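Local structure of enterobactin synthetase component F-related protein (Vibrio cholerae serotype O1, 4OXI) at residues V177-E180 with P181-Q185; S104-L108 with A109-A113; Q184-P187 with Q188-F191; I136-T139 with L140-Q144; Q79-T82 with D83-L86. The protein binds glycyl-adenosine-5'-phosphate and probably uses ATP to activate glycine in a lipopolysaccharide-modifying pathway linked to antimicrobial peptide resistance. All blocks are in the same frame, centred on the assembly; numbering follows the deposited sequence.

Contact 1 of 5, residues V177-E180 with P181-Q185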
loop_
_atom_site.group_PDB
_atom_site.type_symbol
_atom_site.label_atom_id
_atom_site.label_comp_id
_atom_site.label_asym_id
_atom_site.label_seq_id
_atom_site.Cartn_x
_atom_site.Cartn_y
_atom_site.Cartn_z
ATOM N N VAL A 177 21.433 -8.741 -15.242
ATOM C CA VAL A 177 22.095 -8.513 -13.965
ATOM C C VAL A 177 23.276 -9.459 -13.811
ATOM O O VAL A 177 23.112 -10.680 -13.871
ATOM C CB VAL A 177 21.124 -8.725 -12.794
ATOM C CG1 VAL A 177 21.834 -8.492 -11.486
ATOM C CG2 VAL A 177 19.925 -7.801 -12.924
ATOM N N ASP A 178 24.467 -8.907 -13.617
ATOM C CA ASP A 178 25.646 -9.750 -13.478
ATOM C C ASP A 178 25.750 -10.244 -12.043
ATOM O O ASP A 178 26.163 -9.504 -11.152
ATOM C CB ASP A 178 26.928 -9.018 -13.897
ATOM C CG ASP A 178 28.164 -9.937 -13.891
ATOM O OD1 ASP A 178 28.000 -11.182 -13.929
ATOM O OD2 ASP A 178 29.301 -9.415 -13.863
ATOM N N VAL A 179 25.362 -11.499 -11.827
ATOM C CA VAL A 179 25.345 -12.072 -10.486
ATOM C C VAL A 179 26.574 -12.952 -10.250
ATOM O O VAL A 179 26.767 -13.468 -9.153
ATOM C CB VAL A 179 24.026 -12.851 -10.203
ATOM C CG1 VAL A 179 22.837 -11.904 -10.213
ATOM C CG2 VAL A 179 23.817 -13.973 -11.211
ATOM N N GLU A 180 27.413 -13.084 -11.277
ATOM C CA GLU A 180 28.610 -13.926 -11.202
ATOM C C GLU A 180 29.552 -13.653 -10.032
ATOM O O GLU A 180 29.935 -14.591 -9.342
ATOM C CB GLU A 180 29.374 -13.945 -12.530
ATOM C CG GLU A 180 28.897 -15.034 -13.477
ATOM C CD GLU A 180 28.894 -16.417 -12.826
ATOM O OE1 GLU A 180 29.899 -16.788 -12.161
ATOM O OE2 GLU A 180 27.878 -17.133 -12.982
ATOM N N PRO A 181 29.922 -12.381 -9.790
ATOM C CA PRO A 181 30.787 -12.162 -8.623
ATOM C C PRO A 181 30.136 -12.583 -7.305
ATOM O O PRO A 181 30.818 -13.167 -6.455
ATOM C CB PRO A 181 31.009 -10.648 -8.628
ATOM C CG PRO A 181 30.842 -10.250 -10.049
ATOM C CD PRO A 181 29.755 -11.150 -10.585
ATOM N N LEU A 182 28.849 -12.294 -7.123
ATOM C CA LEU A 182 28.197 -12.647 -5.869
ATOM C C LEU A 182 28.035 -14.156 -5.805
ATOM O O LEU A 182 28.142 -14.746 -4.733
ATOM C CB LEU A 182 26.854 -11.936 -5.704
ATOM C CG LEU A 182 26.918 -10.450 -5.352
ATOM C CD1 LEU A 182 25.590 -9.791 -5.622
ATOM C CD2 LEU A 182 27.273 -10.266 -3.911
ATOM N N ARG A 183 27.816 -14.779 -6.959
ATOM C CA ARG A 183 27.685 -16.234 -7.023
ATOM C C ARG A 183 28.934 -16.921 -6.481
ATOM O O ARG A 183 28.845 -17.920 -5.762
ATOM C CB ARG A 183 27.446 -16.705 -8.452
ATOM C CG ARG A 183 27.316 -18.217 -8.540
ATOM C CD ARG A 183 27.371 -18.737 -9.970
ATOM N NE ARG A 183 26.453 -18.050 -10.875
ATOM C CZ ARG A 183 25.157 -18.320 -10.975
ATOM N NH1 ARG A 183 24.603 -19.243 -10.202
ATOM N NH2 ARG A 183 24.412 -17.657 -11.840
ATOM N N GLN A 184 30.093 -16.368 -6.834
ATOM C CA GLN A 184 31.384 -16.921 -6.436
ATOM C C GLN A 184 31.651 -16.604 -4.982
ATOM O O GLN A 184 32.186 -17.423 -4.237
ATOM C CB GLN A 184 32.508 -16.321 -7.289
ATOM C CG GLN A 184 32.454 -16.682 -8.769
ATOM C CD GLN A 184 32.544 -18.175 -9.010
ATOM O OE1 GLN A 184 33.087 -18.918 -8.188
ATOM N NE2 GLN A 184 32.011 -18.626 -10.138
ATOM N N GLN A 185 31.278 -15.401 -4.576
ATOM C CA GLN A 185 31.513 -14.987 -3.210
ATOM C C GLN A 185 30.607 -15.697 -2.200
ATOM O O GLN A 185 31.017 -15.931 -1.060
ATOM C CB GLN A 185 31.385 -13.466 -3.087
ATOM C CG GLN A 185 31.605 -12.947 -1.672
ATOM C CD GLN A 185 31.413 -11.444 -1.572
ATOM O OE1 GLN A 185 31.101 -10.776 -2.565
ATOM N NE2 GLN A 185 31.598 -10.902 -0.370
#
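The guanidinium of Arg183 has the carboxylate of Glu180 at its edge, the two planes turned only 23° apart, while CG2 of Val179 comes at it obliquely, 3.8 Å from NH2. The salt bridge runs from Arg183 NE to Glu180 OE2 at 2.7 Å, and it is bent: OE2 is met from well above the carboxylate plane, and it sits somewhat out of the guanidinium plane as well. Both chains fold to make it. Glu180 bends at its second torsion, and Arg183 leaves the backbone extended, CG opposite N (chi1 180°), before turning back at chi3. The other oxygen, Glu180 OE1, takes a weak bond of 3.5 Å from Gln184 NE2, the amide and carboxylate planes lying 47° apart.

These side chains surround the start of helix 180-185. Ahead of it Asp178 OD1 accepts weakly from Glu180 N at 3.3 Å, a capping bond, and the same carboxylate rests against the ring of Pro181, OD2 lying 3.7 Å from CD. The backbone bonds Arg183 N to Val179 O (2.8 Å) and Gln184 N to Glu180 O (3.1 Å) start the helix proper. Strand 190-193 lies alongside: Val179 and Leu182 pack on Phe191, and Arg183 NH1 donates to Phe191 O.

Arg183 thus spends NE on the Glu180 carboxylate and NH1 on the carbonyl of Phe191. The carboxylates of Asp178 and Glu180 at the start of the helix would probably interact favourably with its dipole.

Contact 2 of 5, residues S104-L108 with A109-A113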
loop_
_atom_site.group_PDB
_atom_site.type_symbol
_atom_site.label_atom_id
_atom_site.label_comp_id
_atom_site.label_asym_id
_atom_site.label_seq_id
_atom_site.Cartn_x
_atom_site.Cartn_y
_atom_site.Cartn_z
ATOM N N SER A 104 13.916 -5.512 -5.320
ATOM C CA SER A 104 13.903 -4.524 -6.389
ATOM C C SER A 104 12.782 -3.516 -6.158
ATOM O O SER A 104 11.687 -3.896 -5.724
ATOM C CB SER A 104 13.681 -5.242 -7.717
ATOM O OG SER A 104 13.347 -4.304 -8.725
ATOM N N VAL A 105 13.051 -2.240 -6.431
ATOM C CA VAL A 105 12.026 -1.199 -6.339
ATOM C C VAL A 105 12.065 -0.242 -7.534
ATOM O O VAL A 105 13.138 0.061 -8.046
ATOM C CB VAL A 105 12.151 -0.379 -5.028
ATOM C CG1 VAL A 105 11.844 -1.260 -3.825
ATOM C CG2 VAL A 105 13.541 0.247 -4.908
ATOM N N ARG A 106 10.884 0.217 -7.970
ATOM C CA ARG A 106 10.743 1.189 -9.066
ATOM C C ARG A 106 11.585 0.828 -10.261
ATOM O O ARG A 106 12.230 1.680 -10.872
ATOM C CB ARG A 106 11.052 2.619 -8.597
ATOM C CG ARG A 106 9.971 3.126 -7.633
ATOM C CD ARG A 106 10.152 4.560 -7.172
ATOM N NE ARG A 106 9.283 4.783 -6.016
ATOM C CZ ARG A 106 7.972 5.012 -6.088
ATOM N NH1 ARG A 106 7.359 5.085 -7.271
ATOM N NH2 ARG A 106 7.277 5.176 -4.968
ATOM N N ASP A 107 11.575 -0.458 -10.576
ATOM C CA ASP A 107 12.449 -0.999 -11.589
ATOM C C ASP A 107 11.710 -2.145 -12.279
ATOM O O ASP A 107 10.827 -2.774 -11.676
ATOM C CB ASP A 107 13.722 -1.518 -10.924
ATOM C CG ASP A 107 14.729 -2.057 -11.928
ATOM O OD1 ASP A 107 15.611 -1.275 -12.351
ATOM O OD2 ASP A 107 14.639 -3.253 -12.306
ATOM N N LEU A 108 12.070 -2.417 -13.527
ATOM C CA LEU A 108 11.418 -3.459 -14.312
ATOM C C LEU A 108 11.313 -4.791 -13.567
ATOM O O LEU A 108 10.289 -5.485 -13.650
ATOM C CB LEU A 108 12.197 -3.671 -15.606
ATOM C CG LEU A 108 11.870 -4.938 -16.393
ATOM C CD1 LEU A 108 10.454 -4.838 -16.959
ATOM C CD2 LEU A 108 12.906 -5.156 -17.505
ATOM N N ALA A 109 12.375 -5.148 -12.849
ATOM C CA ALA A 109 12.436 -6.440 -12.169
ATOM C C ALA A 109 11.320 -6.584 -11.140
ATOM O O ALA A 109 10.750 -7.654 -11.002
ATOM C CB ALA A 109 13.785 -6.630 -11.523
ATOM N N ALA A 110 10.975 -5.508 -10.437
ATOM C CA ALA A 110 9.880 -5.585 -9.454
ATOM C C ALA A 110 8.538 -5.870 -10.115
ATOM O O ALA A 110 7.781 -6.725 -9.638
ATOM C CB ALA A 110 9.800 -4.312 -8.631
ATOM N N TYR A 111 8.231 -5.149 -11.199
ATOM C CA TYR A 111 6.938 -5.312 -11.880
ATOM C C TYR A 111 6.859 -6.647 -12.644
ATOM O O TYR A 111 5.795 -7.254 -12.719
ATOM C CB TYR A 111 6.626 -4.085 -12.774
ATOM C CG TYR A 111 6.655 -2.823 -11.939
ATOM C CD1 TYR A 111 5.534 -2.387 -11.267
ATOM C CD2 TYR A 111 7.835 -2.116 -11.763
ATOM C CE1 TYR A 111 5.578 -1.256 -10.451
ATOM C CE2 TYR A 111 7.890 -1.004 -10.962
ATOM C CZ TYR A 111 6.761 -0.577 -10.309
ATOM O OH TYR A 111 6.843 0.537 -9.510
ATOM N N SER A 112 7.982 -7.089 -13.208
ATOM C CA SER A 112 8.077 -8.409 -13.825
ATOM C C SER A 112 7.716 -9.497 -12.819
ATOM O O SER A 112 6.956 -10.399 -13.123
ATOM C CB SER A 112 9.525 -8.657 -14.280
ATOM O OG SER A 112 9.801 -7.982 -15.489
ATOM N N ALA A 113 8.308 -9.418 -11.628
ATOM C CA ALA A 113 8.097 -10.431 -10.592
ATOM C C ALA A 113 6.687 -10.396 -10.045
ATOM O O ALA A 113 6.125 -11.440 -9.724
ATOM C CB ALA A 113 9.112 -10.266 -9.456
#
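Asp107 caps helix 108-119: its OD2 accepts from Ala109 N at 3.0 Å in a nearly straight bond (171°), the donor lying on the anti side and tilted somewhat out of the carboxylate plane. This is a side-chain N-cap, placed where the loop after strand 99-102 of the parallel sheet turns into the helix. CG of Asp107 stands opposite its own N (chi1 -178°), which carries the carboxylate forward over the first turn. The second oxygen, OD1, forms a salt bridge with Lys72, so both ends of the group are engaged. Asp151 brings a like charge close to OD2, and the lysine probably eases this gathering of negative charge. The backbone O of Asp107 takes a weak bond from Ala110 N.

Arg106 and Tyr111 spend their polar ends elsewhere. The Arg106 guanidinium makes a salt bridge with Asp263 and donates to Tyr261 O, while Tyr111 OH pairs with Gln260. The ring of Tyr111 lies with its edge to the loop, CD2 being 3.1 Å from Asp107 O, close to the ring plane.

Ser104 OG, hydrogen-bonded to Asp151, rests on two methyls at the start of the helix, 3.5 Å from Ala110 CB and 3.7 Å from Ala109 CB.

One carbonyl serves two donors of the same residue. Leu108 O accepts from Ser112 N at 2.8 Å, almost in line with its C=O bond, and from Ser112 OG at 3.1 Å, with the hydroxyl well above the carbonyl plane. That hydroxyl oxygen also lies 3.5 Å from Leu108 CD1.

Contact 3 of 5, residues Q184-P187 with Q188-F191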
loop_
_atom_site.group_PDB
_atom_site.type_symbol
_atom_site.label_atom_id
_atom_site.label_comp_id
_atom_site.label_asym_id
_atom_site.label_seq_id
_atom_site.Cartn_x
_atom_site.Cartn_y
_atom_site.Cartn_z
ATOM N N GLN A 184 30.093 -16.368 -6.834
ATOM C CA GLN A 184 31.384 -16.921 -6.436
ATOM C C GLN A 184 31.651 -16.604 -4.982
ATOM O O GLN A 184 32.186 -17.423 -4.237
ATOM C CB GLN A 184 32.508 -16.321 -7.289
ATOM C CG GLN A 184 32.454 -16.682 -8.769
ATOM C CD GLN A 184 32.544 -18.175 -9.010
ATOM O OE1 GLN A 184 33.087 -18.918 -8.188
ATOM N NE2 GLN A 184 32.011 -18.626 -10.138
ATOM N N GLN A 185 31.278 -15.401 -4.576
ATOM C CA GLN A 185 31.513 -14.987 -3.210
ATOM C C GLN A 185 30.607 -15.697 -2.200
ATOM O O GLN A 185 31.017 -15.931 -1.060
ATOM C CB GLN A 185 31.385 -13.466 -3.087
ATOM C CG GLN A 185 31.605 -12.947 -1.672
ATOM C CD GLN A 185 31.413 -11.444 -1.572
ATOM O OE1 GLN A 185 31.101 -10.776 -2.565
ATOM N NE2 GLN A 185 31.598 -10.902 -0.370
ATOM N N TYR A 186 29.383 -16.045 -2.596
ATOM C CA TYR A 186 28.448 -16.665 -1.642
ATOM C C TYR A 186 27.920 -18.037 -2.079
ATOM O O TYR A 186 26.747 -18.168 -2.441
ATOM C CB TYR A 186 27.273 -15.726 -1.346
ATOM C CG TYR A 186 27.688 -14.411 -0.722
ATOM C CD1 TYR A 186 28.101 -14.349 0.596
ATOM C CD2 TYR A 186 27.655 -13.232 -1.454
ATOM C CE1 TYR A 186 28.483 -13.155 1.172
ATOM C CE2 TYR A 186 28.036 -12.034 -0.889
ATOM C CZ TYR A 186 28.448 -12.004 0.425
ATOM O OH TYR A 186 28.835 -10.816 0.993
ATOM N N PRO A 187 28.770 -19.075 -2.013
ATOM C CA PRO A 187 28.305 -20.388 -2.469
ATOM C C PRO A 187 27.314 -20.983 -1.483
ATOM O O PRO A 187 26.648 -21.958 -1.810
ATOM C CB PRO A 187 29.593 -21.223 -2.505
ATOM C CG PRO A 187 30.457 -20.609 -1.448
ATOM C CD PRO A 187 30.145 -19.123 -1.481
ATOM N N GLN A 188 27.219 -20.404 -0.289
ATOM C CA GLN A 188 26.239 -20.867 0.685
ATOM C C GLN A 188 24.825 -20.407 0.303
ATOM O O GLN A 188 23.836 -20.802 0.937
ATOM C CB GLN A 188 26.606 -20.423 2.104
ATOM C CG GLN A 188 26.483 -18.924 2.380
ATOM C CD GLN A 188 27.747 -18.144 1.995
ATOM O OE1 GLN A 188 28.394 -18.447 0.991
ATOM N NE2 GLN A 188 28.092 -17.136 2.795
ATOM N N HIS A 189 24.738 -19.580 -0.738
ATOM C CA HIS A 189 23.453 -19.186 -1.289
ATOM C C HIS A 189 23.421 -19.602 -2.750
ATOM O O HIS A 189 24.466 -19.956 -3.313
ATOM C CB HIS A 189 23.239 -17.678 -1.138
ATOM C CG HIS A 189 23.255 -17.213 0.285
ATOM N ND1 HIS A 189 22.309 -17.611 1.210
ATOM C CD2 HIS A 189 24.108 -16.393 0.948
ATOM C CE1 HIS A 189 22.581 -17.059 2.379
ATOM N NE2 HIS A 189 23.668 -16.317 2.248
ATOM N N THR A 190 22.237 -19.565 -3.361
ATOM C CA THR A 190 22.068 -20.028 -4.744
ATOM C C THR A 190 21.494 -18.930 -5.633
ATOM O O THR A 190 20.468 -18.325 -5.305
ATOM C CB THR A 190 21.128 -21.252 -4.792
ATOM O OG1 THR A 190 21.691 -22.306 -4.002
ATOM C CG2 THR A 190 20.903 -21.732 -6.239
ATOM N N PHE A 191 22.144 -18.686 -6.763
ATOM C CA PHE A 191 21.729 -17.626 -7.672
ATOM C C PHE A 191 21.149 -18.204 -8.936
ATOM O O PHE A 191 21.778 -19.048 -9.582
ATOM C CB PHE A 191 22.925 -16.738 -8.018
ATOM C CG PHE A 191 23.399 -15.921 -6.863
ATOM C CD1 PHE A 191 22.981 -14.609 -6.719
ATOM C CD2 PHE A 191 24.217 -16.485 -5.888
ATOM C CE1 PHE A 191 23.397 -13.860 -5.647
ATOM C CE2 PHE A 191 24.634 -15.746 -4.818
ATOM C CZ PHE A 191 24.222 -14.426 -4.690
HETATM O O HOH W 1 31.116 -15.943 2.113
#
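A type I beta turn from Tyr186 to His189 brings the chain out of helix 180-185 and into strand 190-193. Its closing bond runs from His189 N to Tyr186 O, 3.0 Å, the donor standing 54° above the carbonyl plane. The edge of the Phe191 ring faces that same oxygen, CE2 lying 4.0 Å away.

Gln188 folds back over the turn. Its CG lies between its own N and carbonyl carbon (chi1 69°), and a bend at chi2 takes the amide alongside the Tyr186 ring, pointing the same way. NE2 reaches the ring's edge, 3.6 Å from Tyr186 CD1, with the planes 62° apart; OE1 comes to 3.1 Å from Pro187 CD.

The turn is the second connection of a beta-alpha-beta unit, strand 170-173, helix 180-185, strand 190-193, at the outer end of the five-stranded parallel sheet. Helix 155-164 receives the aromatic side chains: Tyr186 OH bonds to Ser159, and Phe191 packs on Leu158 and Leu162. His189 uses both ring nitrogens, ND1 with Leu169 N and NE2 with Leu162 O, and its CD2 lies 4.0 Å from Tyr186 CB. A water accepts weakly from Gln188 NE2 and donates to Gln185 O at 3.2 Å.

Contact 4 of 5, residues I136-T139 with L140-Q144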
loop_
_atom_site.group_PDB
_atom_site.type_symbol
_atom_site.label_atom_id
_atom_site.label_comp_id
_atom_site.label_asym_id
_atom_site.label_seq_id
_atom_site.Cartn_x
_atom_site.Cartn_y
_atom_site.Cartn_z
ATOM N N ILE A 136 15.019 -7.088 7.045
ATOM C CA ILE A 136 14.744 -7.994 5.930
ATOM C C ILE A 136 14.773 -9.440 6.413
ATOM O O ILE A 136 13.873 -10.225 6.084
ATOM C CB ILE A 136 15.758 -7.802 4.776
ATOM C CG1 ILE A 136 15.593 -6.414 4.157
ATOM C CG2 ILE A 136 15.569 -8.872 3.703
ATOM C CD1 ILE A 136 16.652 -6.058 3.123
ATOM N N GLN A 137 15.792 -9.784 7.206
ATOM C CA GLN A 137 15.911 -11.124 7.797
ATOM C C GLN A 137 14.663 -11.458 8.617
ATOM O O GLN A 137 14.104 -12.550 8.495
ATOM C CB GLN A 137 17.162 -11.226 8.692
ATOM C CG GLN A 137 18.451 -11.713 8.015
ATOM C CD GLN A 137 19.736 -11.414 8.844
ATOM O OE1 GLN A 137 19.720 -10.595 9.770
ATOM N NE2 GLN A 137 20.847 -12.072 8.492
ATOM N N GLU A 138 14.218 -10.514 9.446
ATOM C CA GLU A 138 13.022 -10.736 10.260
ATOM C C GLU A 138 11.814 -11.012 9.362
ATOM O O GLU A 138 11.003 -11.899 9.645
ATOM C CB GLU A 138 12.771 -9.541 11.196
ATOM C CG GLU A 138 11.736 -9.790 12.326
ATOM C CD GLU A 138 10.255 -9.681 11.874
ATOM O OE1 GLU A 138 9.371 -10.272 12.559
ATOM O OE2 GLU A 138 9.966 -8.990 10.853
ATOM N N THR A 139 11.715 -10.279 8.258
ATOM C CA THR A 139 10.607 -10.470 7.320
ATOM C C THR A 139 10.632 -11.839 6.631
ATOM O O THR A 139 9.605 -12.519 6.569
ATOM C CB THR A 139 10.595 -9.377 6.249
ATOM O OG1 THR A 139 10.381 -8.110 6.880
ATOM C CG2 THR A 139 9.485 -9.636 5.227
ATOM N N LEU A 140 11.797 -12.239 6.122
ATOM C CA LEU A 140 11.950 -13.547 5.476
ATOM C C LEU A 140 11.610 -14.679 6.436
ATOM O O LEU A 140 11.000 -15.690 6.055
ATOM C CB LEU A 140 13.387 -13.726 4.980
ATOM C CG LEU A 140 13.861 -12.717 3.933
ATOM C CD1 LEU A 140 15.298 -13.003 3.556
ATOM C CD2 LEU A 140 12.968 -12.771 2.694
ATOM N N ILE A 141 12.005 -14.507 7.689
ATOM C CA ILE A 141 11.725 -15.518 8.693
ATOM C C ILE A 141 10.230 -15.557 8.998
ATOM O O ILE A 141 9.613 -16.619 8.948
ATOM C CB ILE A 141 12.529 -15.276 9.974
ATOM C CG1 ILE A 141 13.968 -15.756 9.782
ATOM C CG2 ILE A 141 11.907 -16.028 11.131
ATOM C CD1 ILE A 141 14.942 -15.167 10.806
ATOM N N ALA A 142 9.645 -14.402 9.290
ATOM C CA ALA A 142 8.224 -14.351 9.627
ATOM C C ALA A 142 7.332 -14.886 8.497
ATOM O O ALA A 142 6.302 -15.511 8.760
ATOM C CB ALA A 142 7.814 -12.936 10.007
ATOM N N THR A 143 7.729 -14.650 7.248
ATOM C CA THR A 143 6.925 -15.097 6.117
ATOM C C THR A 143 7.420 -16.419 5.513
ATOM O O THR A 143 6.932 -16.833 4.458
ATOM C CB THR A 143 6.874 -14.035 5.008
ATOM O OG1 THR A 143 8.198 -13.798 4.523
ATOM C CG2 THR A 143 6.309 -12.729 5.531
ATOM N N GLN A 144 8.376 -17.076 6.175
ATOM C CA GLN A 144 8.919 -18.353 5.695
ATOM C C GLN A 144 9.282 -18.296 4.218
ATOM O O GLN A 144 8.917 -19.179 3.450
ATOM C CB GLN A 144 7.935 -19.521 5.904
ATOM C CG GLN A 144 7.836 -20.043 7.335
ATOM C CD GLN A 144 6.690 -19.415 8.091
ATOM O OE1 GLN A 144 5.556 -19.363 7.598
ATOM N NE2 GLN A 144 6.975 -18.916 9.297
#
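Thr139 O takes two hydrogen bonds from Thr143, one from N at 2.9 Å and one from OG1 at 2.8 Å, the donors arriving from opposite faces of the carbonyl plane. OG1 gets there because it sits between its own N and carbonyl carbon (chi1 62°), turned back down the last turn of helix 133-142. The other backbone bonds are regular: Leu140 N to Ile136 O (2.9 Å), Ile141 N to Gln137 O (3.0 Å) and Ala142 N to Glu138 O (2.9 Å). Past them the helix ends in a Schellman motif, with Gln144 at positive phi as the C' residue and its N bonded to Ile141 O.

The apolar contact is between Ile136 and Leu140, which lie side by side and point the same way, CG2 to CD1 4.1 Å. Both pack on Leu161 of helix 155-164.

Among the polar ends, Glu138 forms a salt bridge with Arg231 of strand 230-235, and its OE1 also lies 4.0 Å from the methyl CB of Ala142. Thr139 OG1 bonds to Gln221 and, within the helix, to Gln135 O.

Chemically, the final turn is tied by side chain as well as backbone: the Thr143 hydroxyl, just past the helix, has its acceptor in the last turn, and Thr139 O is gripped by hydroxyl and backbone N together.

Contact 5 of 5, residues Q79-T82 with D83-L86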
loop_
_atom_site.group_PDB
_atom_site.type_symbol
_atom_site.label_atom_id
_atom_site.label_comp_id
_atom_site.label_asym_id
_atom_site.label_seq_id
_atom_site.Cartn_x
_atom_site.Cartn_y
_atom_site.Cartn_z
ATOM N N GLN A 79 3.303 -8.042 -24.474
ATOM C CA GLN A 79 3.954 -9.271 -24.900
ATOM C C GLN A 79 5.308 -9.398 -24.228
ATOM O O GLN A 79 5.681 -10.484 -23.754
ATOM C CB GLN A 79 4.115 -9.284 -26.428
ATOM C CG GLN A 79 4.818 -10.531 -26.983
ATOM C CD GLN A 79 3.979 -11.798 -26.847
ATOM O OE1 GLN A 79 2.826 -11.846 -27.279
ATOM N NE2 GLN A 79 4.554 -12.826 -26.229
ATOM N N GLU A 80 6.057 -8.303 -24.188
ATOM C CA GLU A 80 7.366 -8.345 -23.556
ATOM C C GLU A 80 7.244 -8.588 -22.053
ATOM O O GLU A 80 8.036 -9.322 -21.482
ATOM C CB GLU A 80 8.141 -7.053 -23.831
ATOM C CG GLU A 80 8.568 -6.887 -25.292
ATOM C CD GLU A 80 8.962 -5.442 -25.632
ATOM O OE1 GLU A 80 8.586 -4.510 -24.880
ATOM O OE2 GLU A 80 9.633 -5.239 -26.662
ATOM N N MET A 81 6.262 -7.961 -21.406
ATOM C CA MET A 81 6.060 -8.169 -19.968
ATOM C C MET A 81 5.602 -9.603 -19.710
ATOM O O MET A 81 5.985 -10.225 -18.714
ATOM C CB MET A 81 5.031 -7.177 -19.404
ATOM C CG MET A 81 5.535 -5.735 -19.309
ATOM S SD MET A 81 6.993 -5.579 -18.240
ATOM C CE MET A 81 6.342 -6.201 -16.679
ATOM N N THR A 82 4.787 -10.131 -20.620
ATOM C CA THR A 82 4.295 -11.498 -20.484
ATOM C C THR A 82 5.427 -12.516 -20.603
ATOM O O THR A 82 5.467 -13.479 -19.848
ATOM C CB THR A 82 3.184 -11.785 -21.487
ATOM O OG1 THR A 82 2.087 -10.894 -21.213
ATOM C CG2 THR A 82 2.711 -13.238 -21.369
ATOM N N ASP A 83 6.364 -12.285 -21.519
ATOM C CA ASP A 83 7.504 -13.183 -21.669
ATOM C C ASP A 83 8.325 -13.221 -20.381
ATOM O O ASP A 83 8.746 -14.285 -19.936
ATOM C CB ASP A 83 8.426 -12.739 -22.820
ATOM C CG ASP A 83 7.761 -12.824 -24.201
ATOM O OD1 ASP A 83 6.741 -13.536 -24.357
ATOM O OD2 ASP A 83 8.283 -12.176 -25.143
ATOM N N MET A 84 8.589 -12.053 -19.802
ATOM C CA MET A 84 9.378 -11.999 -18.582
ATOM C C MET A 84 8.609 -12.635 -17.424
ATOM O O MET A 84 9.156 -13.439 -16.687
ATOM C CB MET A 84 9.756 -10.560 -18.250
ATOM C CG MET A 84 10.929 -10.058 -19.058
ATOM S SD MET A 84 11.259 -8.324 -18.737
ATOM C CE MET A 84 10.052 -7.523 -19.807
ATOM N N ALA A 85 7.333 -12.295 -17.298
ATOM C CA ALA A 85 6.516 -12.776 -16.194
ATOM C C ALA A 85 6.351 -14.302 -16.212
ATOM O O ALA A 85 6.626 -14.963 -15.213
ATOM C CB ALA A 85 5.169 -12.080 -16.200
ATOM N N LEU A 86 5.930 -14.865 -17.345
ATOM C CA LEU A 86 5.780 -16.312 -17.444
ATOM C C LEU A 86 7.108 -17.069 -17.431
ATOM O O LEU A 86 7.139 -18.241 -17.059
ATOM C CB LEU A 86 4.953 -16.720 -18.667
ATOM C CG LEU A 86 3.514 -16.223 -18.725
ATOM C CD1 LEU A 86 2.800 -16.863 -19.917
ATOM C CD2 LEU A 86 2.780 -16.529 -17.427
#
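Gln79 and Asp83 cross at an angle one turn apart on helix 78-95, their amide and carboxylate planes 49° apart. Gln79 NE2 donates to Asp83 OD1 at 3.0 Å, with the oxygen close to the amide plane and the donor on the syn side of OD1, 29° out of the carboxylate plane. The glutamine starts off opposite its N (chi1 179°) and then bends at chi2, which swings the amide round to the aspartate. Both partners are shared with Gln199: NE2 also donates to its O, and OD1 also accepts from its N, so a neighbouring loop is held to this turn.

Met81 and Met84 also cross obliquely, Met81 SD lying 3.9 Å from Met84 CE. That methyl curls back over the helix to within 3.2 Å of Glu80 O. Thr82 and Leu86 instead lie next to each other, heading the same way, CG2 to CD1 3.9 Å, and the hydroxyl of Thr82 bonds to Tyr78 O. Backbone bonds such as Ala85 N to Met81 O, 2.8 Å, hold the turn.

The methionines face helix 108-119, Met81 meeting Leu108 and Trp115 and Met84 meeting Ser112, and both also touch Tyr76 of strand 74-77, while Leu86 packs on Leu204 in a loop.

Along the chain the order is contact 5, contact 2, contact 4, contact 1, contact 3, all within the AMP-binding region of the enzyme. Contacts 1 and 3 share helix 180-185 and residues Gln184 and Gln185, their centres 8 Å apart; together they span the start and end of the helix of one beta-alpha-beta unit at the edge of the five-stranded parallel sheet. Contacts 2 and 5, centres 13 Å apart, touch where helix 108-119 packs on helix 78-95 through Leu108, Ser112, Met81 and Met84. Contact 4 touches none of the others, its nearest atoms about 8 Å from contact 3, but helix 155-164 lies against both. Contacts 2 and 1 thus open the helices that follow strands 99-102 and 170-173 of that sheet.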